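Local coordinates for putative iron-regulated protein A (Parabacteroides distasonis ATCC 8503, PDB 4ECG) that is of unknown function but, as an imelysin-like protein of the M75 peptidase family, is a putative metalloendopeptidase that binds calcium ions in the crystal, at residues D79-V84 with R146-A151; D105-S110 with L185-D190; P324-L329 with G373-K378; V331-K336 with A366-G371. All blocks are in the same frame, centred on the assembly; numbering follows the deposited sequence.

Contact 1 (D79-V84 with R146-A151)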
loop_
_atom_site.group_PDB
_atom_site.type_symbol
_atom_site.label_atom_id
_atom_site.label_comp_id
_atom_site.label_asym_id
_atom_site.label_seq_id
_atom_site.Cartn_x
_atom_site.Cartn_y
_atom_site.Cartn_z
ATOM N N ASP A 79 5.195 -17.732 1.543
ATOM C CA ASP A 79 4.874 -17.149 2.849
ATOM C C ASP A 79 5.622 -15.810 2.997
ATOM O O ASP A 79 5.044 -14.787 3.413
ATOM C CB ASP A 79 5.308 -18.070 4.009
ATOM C CG ASP A 79 4.442 -19.380 4.146
ATOM O OD1 ASP A 79 3.393 -19.469 3.480
ATOM O OD2 ASP A 79 4.824 -20.297 4.958
ATOM N N ALA A 80 6.912 -15.821 2.685
ATOM C CA ALA A 80 7.743 -14.625 2.811
ATOM C C ALA A 80 7.213 -13.472 1.894
ATOM O O ALA A 80 7.238 -12.314 2.266
ATOM C CB ALA A 80 9.223 -14.962 2.555
ATOM N N TRP A 81 6.671 -13.802 0.737
ATOM C CA TRP A 81 6.098 -12.805 -0.186
ATOM C C TRP A 81 4.938 -12.117 0.475
ATOM O O TRP A 81 4.859 -10.860 0.503
ATOM C CB TRP A 81 5.657 -13.493 -1.495
ATOM C CG TRP A 81 5.064 -12.579 -2.520
ATOM C CD1 TRP A 81 5.724 -11.915 -3.543
ATOM C CD2 TRP A 81 3.671 -12.125 -2.615
ATOM N NE1 TRP A 81 4.853 -11.128 -4.246
ATOM C CE2 TRP A 81 3.614 -11.217 -3.738
ATOM C CE3 TRP A 81 2.515 -12.385 -1.910
ATOM C CZ2 TRP A 81 2.442 -10.603 -4.120
ATOM C CZ3 TRP A 81 1.326 -11.766 -2.307
ATOM C CH2 TRP A 81 1.297 -10.891 -3.379
ATOM N N ARG A 82 4.019 -12.914 1.031
ATOM C CA ARG A 82 2.875 -12.369 1.810
ATOM C C ARG A 82 3.279 -11.510 3.015
ATOM O O ARG A 82 2.643 -10.497 3.310
ATOM C CB ARG A 82 1.955 -13.474 2.322
ATOM C CG ARG A 82 1.256 -14.286 1.240
ATOM C CD ARG A 82 0.256 -15.232 1.895
ATOM N NE ARG A 82 -0.214 -16.316 1.005
ATOM C CZ ARG A 82 -1.170 -16.210 0.070
ATOM N NH1 ARG A 82 -1.752 -15.050 -0.183
ATOM N NH2 ARG A 82 -1.557 -17.272 -0.626
ATOM N N ALA A 83 4.295 -11.952 3.732
ATOM C CA ALA A 83 4.735 -11.286 4.955
ATOM C C ALA A 83 5.404 -9.921 4.650
ATOM O O ALA A 83 5.183 -8.977 5.363
ATOM C CB ALA A 83 5.657 -12.195 5.767
ATOM N N VAL A 84 6.198 -9.811 3.581
ATOM C CA VAL A 84 6.767 -8.504 3.205
ATOM C C VAL A 84 5.679 -7.584 2.682
ATOM O O VAL A 84 5.766 -6.358 2.793
ATOM C CB VAL A 84 8.003 -8.582 2.231
ATOM C CG1 VAL A 84 7.654 -8.975 0.810
ATOM C CG2 VAL A 84 8.697 -7.258 2.222
ATOM N N ARG A 146 7.994 -6.202 -13.842
ATOM C CA ARG A 146 8.634 -6.564 -12.617
ATOM C C ARG A 146 7.735 -6.341 -11.363
ATOM O O ARG A 146 6.545 -6.335 -11.471
ATOM C CB ARG A 146 10.011 -5.875 -12.548
ATOM C CG ARG A 146 9.946 -4.385 -12.417
ATOM C CD ARG A 146 11.261 -3.798 -11.961
ATOM N NE ARG A 146 11.175 -2.333 -11.798
ATOM C CZ ARG A 146 11.679 -1.402 -12.602
ATOM N NH1 ARG A 146 12.364 -1.719 -13.688
ATOM N NH2 ARG A 146 11.527 -0.109 -12.288
ATOM N N GLY A 147 8.313 -6.253 -10.170
ATOM C CA GLY A 147 7.578 -5.872 -8.965
ATOM C C GLY A 147 6.891 -7.065 -8.320
ATOM O O GLY A 147 7.037 -8.205 -8.819
ATOM N N PHE A 148 6.166 -6.779 -7.226
ATOM C CA PHE A 148 5.459 -7.793 -6.414
ATOM C C PHE A 148 4.604 -8.756 -7.253
ATOM O O PHE A 148 4.556 -9.948 -7.004
ATOM C CB PHE A 148 4.495 -7.142 -5.441
ATOM C CG PHE A 148 5.075 -6.785 -4.115
ATOM C CD1 PHE A 148 5.076 -7.690 -3.098
ATOM C CD2 PHE A 148 5.501 -5.497 -3.864
ATOM C CE1 PHE A 148 5.535 -7.354 -1.858
ATOM C CE2 PHE A 148 5.966 -5.140 -2.629
ATOM C CZ PHE A 148 5.987 -6.087 -1.625
ATOM N N HIS A 149 3.954 -8.226 -8.257
ATOM C CA HIS A 149 2.989 -9.046 -8.989
ATOM C C HIS A 149 3.604 -9.932 -10.034
ATOM O O HIS A 149 3.019 -10.947 -10.394
ATOM C CB HIS A 149 1.855 -8.179 -9.539
ATOM C CG HIS A 149 1.075 -7.465 -8.447
ATOM N ND1 HIS A 149 0.406 -8.130 -7.480
ATOM C CD2 HIS A 149 0.948 -6.125 -8.158
ATOM C CE1 HIS A 149 -0.134 -7.254 -6.641
ATOM N NE2 HIS A 149 0.189 -6.019 -7.058
ATOM N N THR A 150 4.801 -9.598 -10.512
ATOM C CA THR A 150 5.465 -10.476 -11.460
ATOM C C THR A 150 5.989 -11.694 -10.651
ATOM O O THR A 150 5.821 -12.824 -11.079
ATOM C CB THR A 150 6.588 -9.770 -12.270
ATOM O OG1 THR A 150 6.024 -8.725 -13.050
ATOM C CG2 THR A 150 7.311 -10.742 -13.206
ATOM N N ALA A 151 6.626 -11.450 -9.511
ATOM C CA ALA A 151 7.048 -12.503 -8.572
ATOM C C ALA A 151 5.813 -13.380 -8.188
ATOM O O ALA A 151 5.859 -14.583 -8.291
ATOM C CB ALA A 151 7.717 -11.870 -7.334
#
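W81 and F148 mark the closest backbone approach of segments 79-84 and 146-151, their CA atoms 8.0 Å apart, where helix 79-84 and the short helix 147-151 run nearly antiparallel at 162° with axes 11.5 Å from each other. At this spacing the large W81 and F148 side chains carry most of the contact. The indole NE1 of W81 donates to F148 O over 3.0 Å, and the N-H...O angle of 145° shows a bent bond; the donor also stands off the carbonyl plane. W81 carries CG trans to its backbone N (chi1 -180°), which swings the indole across to this carbonyl. The same turn of helix offers the phenyl ring, and the two aromatics form an offset edge-to-face pair: the edge of F148 faces the five-membered ring of W81, with centroids 5.5 Å apart, and W81 NE1 is 3.6 Å from F148 CD1. Segment 146-151 supplies most of the GxHxxE sequence known from imelysins, G147 and H149 included, with E152 just beyond, and H149 NE2 is hydrogen-bonded to E277 OE2, a residue of the calcium #1 site that does not bind the ion in this model. A phenylalanine in place of W81 would probably leave F148 O without its indole donor and the F148 ring with a less extended aromatic partner. Further along, V84 CG1 approaches the phenyl obliquely, 3.8 Å from F148 CE1, while A151 CB meets W81 CD1 at 4.3 Å. M55 of helix 29-68 and M184 of helix 171-196 also touch the F148 side chain, and R85 makes a cation-pi contact with its ring.

Contact 2 (D105-S110 with L185-D190). With CA (calcium ion), chain F.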
loop_
_atom_site.group_PDB
_atom_site.type_symbol
_atom_site.label_atom_id
_atom_site.label_comp_id
_atom_site.label_asym_id
_atom_site.label_seq_id
_atom_site.Cartn_x
_atom_site.Cartn_y
_atom_site.Cartn_z
ATOM N N ASP A 105 6.833 3.345 -5.790
ATOM C CA ASP A 105 5.496 2.701 -5.798
ATOM C C ASP A 105 5.282 1.940 -7.131
ATOM O O ASP A 105 5.075 0.731 -7.143
ATOM C CB ASP A 105 4.420 3.784 -5.533
ATOM C CG ASP A 105 2.975 3.264 -5.598
ATOM O OD1 ASP A 105 2.700 2.072 -5.339
ATOM O OD2 ASP A 105 2.071 4.092 -5.857
ATOM N N PRO A 106 5.415 2.612 -8.287
ATOM C CA PRO A 106 5.258 1.781 -9.476
ATOM C C PRO A 106 6.404 0.808 -9.737
ATOM O O PRO A 106 6.192 -0.239 -10.339
ATOM C CB PRO A 106 5.147 2.828 -10.613
ATOM C CG PRO A 106 5.818 4.023 -10.067
ATOM C CD PRO A 106 5.340 4.030 -8.644
ATOM N N SER A 107 7.605 1.119 -9.293
ATOM C CA SER A 107 8.697 0.193 -9.532
ATOM C C SER A 107 8.449 -1.118 -8.779
ATOM O O SER A 107 8.713 -2.184 -9.290
ATOM C CB SER A 107 10.034 0.811 -9.142
ATOM O OG SER A 107 11.111 -0.038 -9.535
ATOM N N LEU A 108 7.916 -1.011 -7.577
ATOM C CA LEU A 108 7.703 -2.136 -6.667
ATOM C C LEU A 108 6.411 -2.885 -6.950
ATOM O O LEU A 108 6.311 -4.037 -6.579
ATOM C CB LEU A 108 7.604 -1.609 -5.230
ATOM C CG LEU A 108 8.903 -1.493 -4.434
ATOM C CD1 LEU A 108 8.662 -0.592 -3.248
ATOM C CD2 LEU A 108 9.390 -2.906 -4.026
ATOM N N ASP A 109 5.398 -2.244 -7.569
ATOM C CA ASP A 109 4.050 -2.762 -7.400
ATOM C C ASP A 109 3.092 -2.340 -8.504
ATOM O O ASP A 109 1.929 -2.032 -8.248
ATOM C CB ASP A 109 3.539 -2.335 -6.009
ATOM C CG ASP A 109 2.353 -3.197 -5.471
ATOM O OD1 ASP A 109 2.214 -4.402 -5.806
ATOM O OD2 ASP A 109 1.574 -2.636 -4.643
ATOM N N SER A 110 3.550 -2.421 -9.748
ATOM C CA SER A 110 2.663 -2.119 -10.855
ATOM C C SER A 110 1.608 -3.207 -11.069
ATOM O O SER A 110 1.883 -4.414 -10.975
ATOM C CB SER A 110 3.458 -1.852 -12.149
ATOM O OG SER A 110 4.301 -0.713 -12.006
ATOM N N LEU A 185 14.113 -5.889 -3.465
ATOM C CA LEU A 185 14.994 -5.598 -2.302
ATOM C C LEU A 185 15.670 -4.257 -2.448
ATOM O O LEU A 185 15.704 -3.466 -1.533
ATOM C CB LEU A 185 16.077 -6.699 -2.086
ATOM C CG LEU A 185 17.024 -6.523 -0.898
ATOM C CD1 LEU A 185 16.245 -6.265 0.398
ATOM C CD2 LEU A 185 18.015 -7.688 -0.797
ATOM N N SER A 186 16.194 -4.008 -3.620
ATOM C CA SER A 186 16.919 -2.780 -3.901
ATOM C C SER A 186 15.985 -1.541 -3.703
ATOM O O SER A 186 16.393 -0.539 -3.092
ATOM C CB SER A 186 17.435 -2.855 -5.342
ATOM O OG SER A 186 18.048 -1.670 -5.674
ATOM N N ASP A 187 14.752 -1.625 -4.224
ATOM C CA ASP A 187 13.779 -0.536 -4.140
ATOM C C ASP A 187 13.429 -0.306 -2.666
ATOM O O ASP A 187 13.380 0.820 -2.208
ATOM C CB ASP A 187 12.510 -0.818 -4.977
ATOM C CG ASP A 187 12.736 -0.710 -6.524
ATOM O OD1 ASP A 187 13.768 -0.123 -6.954
ATOM O OD2 ASP A 187 11.841 -1.195 -7.320
ATOM N N THR A 188 13.270 -1.387 -1.912
ATOM C CA THR A 188 12.986 -1.335 -0.469
ATOM C C THR A 188 14.117 -0.712 0.335
ATOM O O THR A 188 13.878 0.103 1.197
ATOM C CB THR A 188 12.593 -2.735 0.093
ATOM O OG1 THR A 188 11.547 -3.302 -0.719
ATOM C CG2 THR A 188 12.076 -2.611 1.537
ATOM N N GLN A 189 15.350 -1.101 0.044
ATOM C CA GLN A 189 16.504 -0.413 0.595
ATOM C C GLN A 189 16.431 1.066 0.270
ATOM O O GLN A 189 16.658 1.873 1.156
ATOM C CB GLN A 189 17.842 -0.992 0.089
ATOM C CG GLN A 189 18.156 -2.345 0.724
ATOM C CD GLN A 189 19.186 -3.170 -0.043
ATOM O OE1 GLN A 189 19.585 -2.804 -1.158
ATOM N NE2 GLN A 189 19.614 -4.308 0.557
ATOM N N ASP A 190 16.124 1.427 -0.980
ATOM C CA ASP A 190 16.123 2.836 -1.346
ATOM C C ASP A 190 15.034 3.585 -0.558
ATOM O O ASP A 190 15.260 4.679 -0.084
ATOM C CB ASP A 190 16.039 3.050 -2.870
ATOM C CG ASP A 190 17.353 2.660 -3.603
ATOM O OD1 ASP A 190 18.379 2.551 -2.931
ATOM O OD2 ASP A 190 17.357 2.425 -4.831
HETATM CA CA CA F . -0.759 -1.711 -4.219
HETATM O O HOH W 1 10.451 -3.582 -7.804
#
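D187 OD2 is gripped by two donors from the direction of helix 105-109: the hydroxyl of S107, with OG only 2.6 Å away, and a water that stands 2.8 Å from this same OD2. The elements joined are the short helix 104-109, which carries a calcium ligand, and the long helix 171-196 of the all-helical imelysin-like fold; the two segments run antiparallel at 149°. S107 OG comes from the syn side of the carboxylate but 31° out of its plane. The water donates a second time, to S107 O at 2.7 Å, so the carboxylate is linked to both the side chain and the backbone of one serine. The other oxygen, D187 OD1, forms a salt bridge with R183, which probably favours the charged form of D187. S107 OG in turn is bonded by R146 NH2. An alanine in place of D187 would probably leave the S107 hydroxyl, the water and R183 without their carboxylate partner. Beside the polar link, L108 CG lies 3.7 Å from D187 CB, the two side chains lying alongside and pointing opposite ways, and L108 CD2 reaches to 4.0 Å from T188 OG1, whose hydroxyl is bonded to M184 O. One residue beyond L108, CG of D109 sits trans to the backbone N (chi1 -160°), which carries the carboxylate out to the calcium ion, bound by D109 OD2 at 2.5 Å and shared with E92 OE2.

Contact 3 (P324-L329 with G373-K378)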
loop_
_atom_site.group_PDB
_atom_site.type_symbol
_atom_site.label_atom_id
_atom_site.label_comp_id
_atom_site.label_asym_id
_atom_site.label_seq_id
_atom_site.Cartn_x
_atom_site.Cartn_y
_atom_site.Cartn_z
ATOM N N PRO A 324 -14.594 16.738 19.754
ATOM C CA PRO A 324 -14.757 15.304 20.184
ATOM C C PRO A 324 -15.669 14.443 19.300
ATOM O O PRO A 324 -15.397 13.255 19.139
ATOM C CB PRO A 324 -15.326 15.416 21.588
ATOM C CG PRO A 324 -14.874 16.749 22.089
ATOM C CD PRO A 324 -14.779 17.659 20.880
ATOM N N THR A 325 -16.706 15.040 18.714
ATOM C CA THR A 325 -17.679 14.327 17.904
ATOM C C THR A 325 -17.040 13.877 16.584
ATOM O O THR A 325 -17.203 12.754 16.170
ATOM C CB THR A 325 -18.946 15.184 17.652
ATOM O OG1 THR A 325 -19.477 15.615 18.907
ATOM C CG2 THR A 325 -20.035 14.406 16.928
ATOM N N LEU A 326 -16.302 14.760 15.930
ATOM C CA LEU A 326 -15.615 14.433 14.701
ATOM C C LEU A 326 -14.626 13.310 14.975
ATOM O O LEU A 326 -14.565 12.360 14.209
ATOM C CB LEU A 326 -14.885 15.662 14.126
ATOM C CG LEU A 326 -13.840 15.423 13.046
ATOM C CD1 LEU A 326 -14.445 14.773 11.822
ATOM C CD2 LEU A 326 -13.229 16.776 12.697
ATOM N N ASP A 327 -13.855 13.402 16.051
ATOM C CA ASP A 327 -12.898 12.327 16.368
ATOM C C ASP A 327 -13.622 10.986 16.610
ATOM O O ASP A 327 -13.218 9.905 16.137
ATOM C CB ASP A 327 -12.062 12.654 17.606
ATOM C CG ASP A 327 -11.280 11.451 18.088
ATOM O OD1 ASP A 327 -10.418 10.999 17.320
ATOM O OD2 ASP A 327 -11.539 10.931 19.190
ATOM N N SER A 328 -14.691 11.072 17.377
ATOM C CA SER A 328 -15.454 9.902 17.712
ATOM C C SER A 328 -16.029 9.317 16.428
ATOM O O SER A 328 -16.009 8.108 16.258
ATOM C CB SER A 328 -16.525 10.298 18.699
ATOM O OG SER A 328 -17.259 9.175 19.035
ATOM N N LEU A 329 -16.465 10.164 15.493
ATOM C CA LEU A 329 -16.989 9.644 14.221
ATOM C C LEU A 329 -15.887 8.944 13.346
ATOM O O LEU A 329 -16.191 8.013 12.580
ATOM C CB LEU A 329 -17.688 10.753 13.433
ATOM C CG LEU A 329 -19.117 11.124 13.800
ATOM C CD1 LEU A 329 -19.451 12.365 12.974
ATOM C CD2 LEU A 329 -20.156 9.992 13.570
ATOM N N GLY A 373 -11.089 14.377 4.967
ATOM C CA GLY A 373 -11.184 15.756 4.424
ATOM C C GLY A 373 -11.517 16.820 5.470
ATOM O O GLY A 373 -10.971 17.956 5.445
ATOM N N VAL A 374 -12.411 16.455 6.391
ATOM C CA VAL A 374 -12.882 17.394 7.407
ATOM C C VAL A 374 -11.757 17.583 8.408
ATOM O O VAL A 374 -11.402 18.727 8.732
ATOM C CB VAL A 374 -14.180 16.942 8.095
ATOM C CG1 VAL A 374 -14.548 17.940 9.175
ATOM C CG2 VAL A 374 -15.302 16.860 7.078
ATOM N N VAL A 375 -11.135 16.482 8.828
ATOM C CA VAL A 375 -9.967 16.582 9.692
ATOM C C VAL A 375 -8.901 17.478 9.043
ATOM O O VAL A 375 -8.332 18.300 9.703
ATOM C CB VAL A 375 -9.328 15.227 10.068
ATOM C CG1 VAL A 375 -8.100 15.495 10.925
ATOM C CG2 VAL A 375 -10.282 14.326 10.860
ATOM N N LYS A 376 -8.660 17.348 7.746
ATOM C CA LYS A 376 -7.597 18.120 7.084
ATOM C C LYS A 376 -7.920 19.606 7.085
ATOM O O LYS A 376 -7.018 20.452 7.117
ATOM C CB LYS A 376 -7.431 17.645 5.646
ATOM C CG LYS A 376 -6.217 18.153 4.903
ATOM C CD LYS A 376 -6.103 17.485 3.529
ATOM C CE LYS A 376 -6.970 18.197 2.496
ATOM N NZ LYS A 376 -7.273 17.362 1.279
ATOM N N SER A 377 -9.212 19.891 7.012
ATOM C CA SER A 377 -9.707 21.258 6.951
ATOM C C SER A 377 -9.416 22.016 8.246
ATOM O O SER A 377 -9.228 23.236 8.203
ATOM C CB SER A 377 -11.198 21.316 6.561
ATOM O OG SER A 377 -12.004 21.185 7.689
ATOM N N LYS A 378 -9.279 21.305 9.369
ATOM C CA LYS A 378 -8.856 21.956 10.628
ATOM C C LYS A 378 -7.365 22.337 10.677
ATOM O O LYS A 378 -6.863 22.597 11.750
ATOM C CB LYS A 378 -9.195 21.122 11.868
ATOM C CG LYS A 378 -10.612 20.526 11.947
ATOM C CD LYS A 378 -11.765 21.533 11.881
ATOM C CE LYS A 378 -13.097 20.789 11.891
ATOM N NZ LYS A 378 -14.230 21.688 12.183
#
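L326 faces V374, V375 and K378 across the gap between segments 324-329 and 373-378, where the closest CA atoms, those of L326 and V375, are 7.8 Å apart. From a CB that already points at the other helix, CG lies opposite the backbone N (chi1 165°), which carries the fork of the leucine outward. Of its two methyls, CD1 touches V374 CG1 at 4.1 Å. The other, CD2, has three neighbours: V374 CG1 at 3.9 Å, V375 CG2 at 4.2 Å and the aliphatic K378 CE at 4.1 Å. The two valine contacts are apolar; K378 adds the aliphatic part of its chain, and all of them converge on the one leucine. K378 bends at chi2 (-58°) and lies antiparallel beside the L326 side chain, while its NZ goes on to a salt bridge with D22. F16 and L19 of the N-terminal region, and T319 of helix 315-322, also touch L326. On the far helix, S377 OG donates to V374 O at 2.7 Å in the carbonyl plane, on a lone pair, one residue before K378, the first to leave helical phi/psi. The segments run in opposite senses, and the contact joins the start of helix 324-343 to the end of helix 355-377, as in the open end of an antiparallel helical hairpin.

Contact 4 (V331-K336 with A366-G371)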
loop_
_atom_site.group_PDB
_atom_site.type_symbol
_atom_site.label_atom_id
_atom_site.label_comp_id
_atom_site.label_asym_id
_atom_site.label_seq_id
_atom_site.Cartn_x
_atom_site.Cartn_y
_atom_site.Cartn_z
ATOM N N VAL A 331 -13.030 7.501 14.733
ATOM C CA VAL A 331 -12.738 6.245 15.414
ATOM C C VAL A 331 -13.691 5.148 14.886
ATOM O O VAL A 331 -13.234 4.115 14.440
ATOM C CB VAL A 331 -12.835 6.415 16.962
ATOM C CG1 VAL A 331 -12.804 5.053 17.677
ATOM C CG2 VAL A 331 -11.729 7.359 17.431
ATOM N N VAL A 332 -15.002 5.417 14.896
ATOM C CA VAL A 332 -16.026 4.475 14.430
ATOM C C VAL A 332 -15.767 4.119 12.960
ATOM O O VAL A 332 -15.781 2.960 12.576
ATOM C CB VAL A 332 -17.472 5.058 14.646
ATOM C CG1 VAL A 332 -18.520 4.369 13.760
ATOM C CG2 VAL A 332 -17.891 5.014 16.145
ATOM N N GLN A 333 -15.451 5.103 12.145
ATOM C CA GLN A 333 -15.393 4.901 10.710
ATOM C C GLN A 333 -14.187 4.088 10.273
ATOM O O GLN A 333 -14.302 3.316 9.324
ATOM C CB GLN A 333 -15.395 6.249 9.970
ATOM C CG GLN A 333 -15.756 6.162 8.517
ATOM C CD GLN A 333 -17.153 5.624 8.260
ATOM O OE1 GLN A 333 -18.115 6.029 8.895
ATOM N NE2 GLN A 333 -17.271 4.719 7.280
ATOM N N ILE A 334 -13.032 4.273 10.906
ATOM C CA ILE A 334 -11.828 3.456 10.568
ATOM C C ILE A 334 -12.199 1.973 10.794
ATOM O O ILE A 334 -12.066 1.114 9.910
ATOM C CB ILE A 334 -10.559 3.880 11.385
ATOM C CG1 ILE A 334 -10.066 5.267 10.907
ATOM C CG2 ILE A 334 -9.450 2.845 11.260
ATOM C CD1 ILE A 334 -9.262 6.074 11.922
ATOM N N ASP A 335 -12.722 1.702 11.982
ATOM C CA ASP A 335 -13.150 0.342 12.329
ATOM C C ASP A 335 -14.314 -0.192 11.464
ATOM O O ASP A 335 -14.320 -1.349 11.111
ATOM C CB ASP A 335 -13.473 0.269 13.820
ATOM C CG ASP A 335 -12.198 0.124 14.708
ATOM O OD1 ASP A 335 -11.052 0.056 14.201
ATOM O OD2 ASP A 335 -12.350 0.076 15.945
ATOM N N LYS A 336 -15.267 0.654 11.080
ATOM C CA LYS A 336 -16.372 0.231 10.194
ATOM C C LYS A 336 -15.838 -0.157 8.793
ATOM O O LYS A 336 -16.329 -1.065 8.148
ATOM C CB LYS A 336 -17.345 1.392 10.084
ATOM C CG LYS A 336 -18.808 1.065 9.864
ATOM C CD LYS A 336 -19.639 2.345 10.075
ATOM C CE LYS A 336 -20.744 2.509 9.034
ATOM N NZ LYS A 336 -21.455 3.816 9.130
ATOM N N ALA A 366 -15.815 5.566 1.149
ATOM C CA ALA A 366 -16.178 6.900 0.649
ATOM C C ALA A 366 -16.411 7.857 1.875
ATOM O O ALA A 366 -15.941 9.013 1.894
ATOM C CB ALA A 366 -17.382 6.843 -0.307
ATOM N N ASP A 367 -17.105 7.362 2.898
ATOM C CA ASP A 367 -17.267 8.099 4.173
ATOM C C ASP A 367 -15.931 8.333 4.957
ATOM O O ASP A 367 -15.782 9.330 5.597
ATOM C CB ASP A 367 -18.296 7.382 5.097
ATOM C CG ASP A 367 -19.739 7.400 4.532
ATOM O OD1 ASP A 367 -20.058 8.280 3.700
ATOM O OD2 ASP A 367 -20.568 6.548 4.943
ATOM N N LEU A 368 -14.959 7.434 4.904
ATOM C CA LEU A 368 -13.689 7.644 5.618
ATOM C C LEU A 368 -12.977 8.770 4.875
ATOM O O LEU A 368 -12.391 9.640 5.483
ATOM C CB LEU A 368 -12.837 6.378 5.608
ATOM C CG LEU A 368 -11.487 6.326 6.326
ATOM C CD1 LEU A 368 -11.559 6.932 7.738
ATOM C CD2 LEU A 368 -11.048 4.871 6.354
ATOM N N THR A 369 -13.095 8.777 3.552
ATOM C CA THR A 369 -12.525 9.850 2.747
ATOM C C THR A 369 -13.110 11.225 3.069
ATOM O O THR A 369 -12.393 12.177 3.195
ATOM C CB THR A 369 -12.704 9.578 1.263
ATOM O OG1 THR A 369 -11.999 8.366 0.938
ATOM C CG2 THR A 369 -12.184 10.807 0.418
ATOM N N THR A 370 -14.416 11.332 3.190
ATOM C CA THR A 370 -15.036 12.568 3.593
ATOM C C THR A 370 -14.543 13.011 4.959
ATOM O O THR A 370 -14.232 14.178 5.167
ATOM C CB THR A 370 -16.552 12.384 3.663
ATOM O OG1 THR A 370 -17.004 11.993 2.373
ATOM C CG2 THR A 370 -17.260 13.688 4.074
ATOM N N GLY A 371 -14.485 12.069 5.901
ATOM C CA GLY A 371 -14.064 12.355 7.285
ATOM C C GLY A 371 -12.642 12.886 7.360
ATOM O O GLY A 371 -12.367 13.893 8.027
HETATM O O HOH W 2 -19.832 4.015 6.340
#
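The amide of Q333 and the carboxylate of D367 stand with their planes 90° apart, and the amide lies against the methylene of D367: CB is at similar range from all three amide atoms, the nearest being Q333 NE2 at 3.6 Å. A water joins the two groups, accepting from Q333 NE2 at 2.8 Å and donating to D367 OD2 at 3.0 Å. K336 NZ adds a weak bond to this water at 3.2 Å, so the opposite charges of K336 and D367 are linked through it and not directly. NE2 also gives a weak hydrogen bond to A364 O, which together with the water probably limits rotation of the amide. Q333 is bent at chi2 (62°), folding its amide back over D367 while CG packs against the backbone of the other helix, 3.9 Å from L368 CA. Here the backbones come close, with 6.0 Å between the CA atoms of Q333 and L368. Deeper in, I334 CG1 and L368 CD1 meet at 3.9 Å, the two side chains crossing at a slant. Around L368 lie I295 of helix 284-300 and S243 of helix 239-259. The segments run antiparallel at 149° with axes 9.5 Å apart; together with those two neighbouring helices, this packing is consistent with the helical bundle architecture of imelysin-like proteins.

From the N terminus, helix 71-89 opens contact 1 and helix 104-109 opens contact 2; contact 1 then closes at helix 147-155 and contact 2 at helix 171-196, so the two loops cross. Their centres are 11 Å apart and they touch directly: R146 NH2 and F148 N probably bond S107 OG and L108 O, tying these helices around the calcium ligand D109. Much later, helix 324-343 starts contact 3, and contact 4 is nested inside the loop that contact 3 closes, the two sharing helices 324-343 and 355-377. This pair lies across the chain's centre from contacts 1 and 2, with centres 29 to 36 Å away.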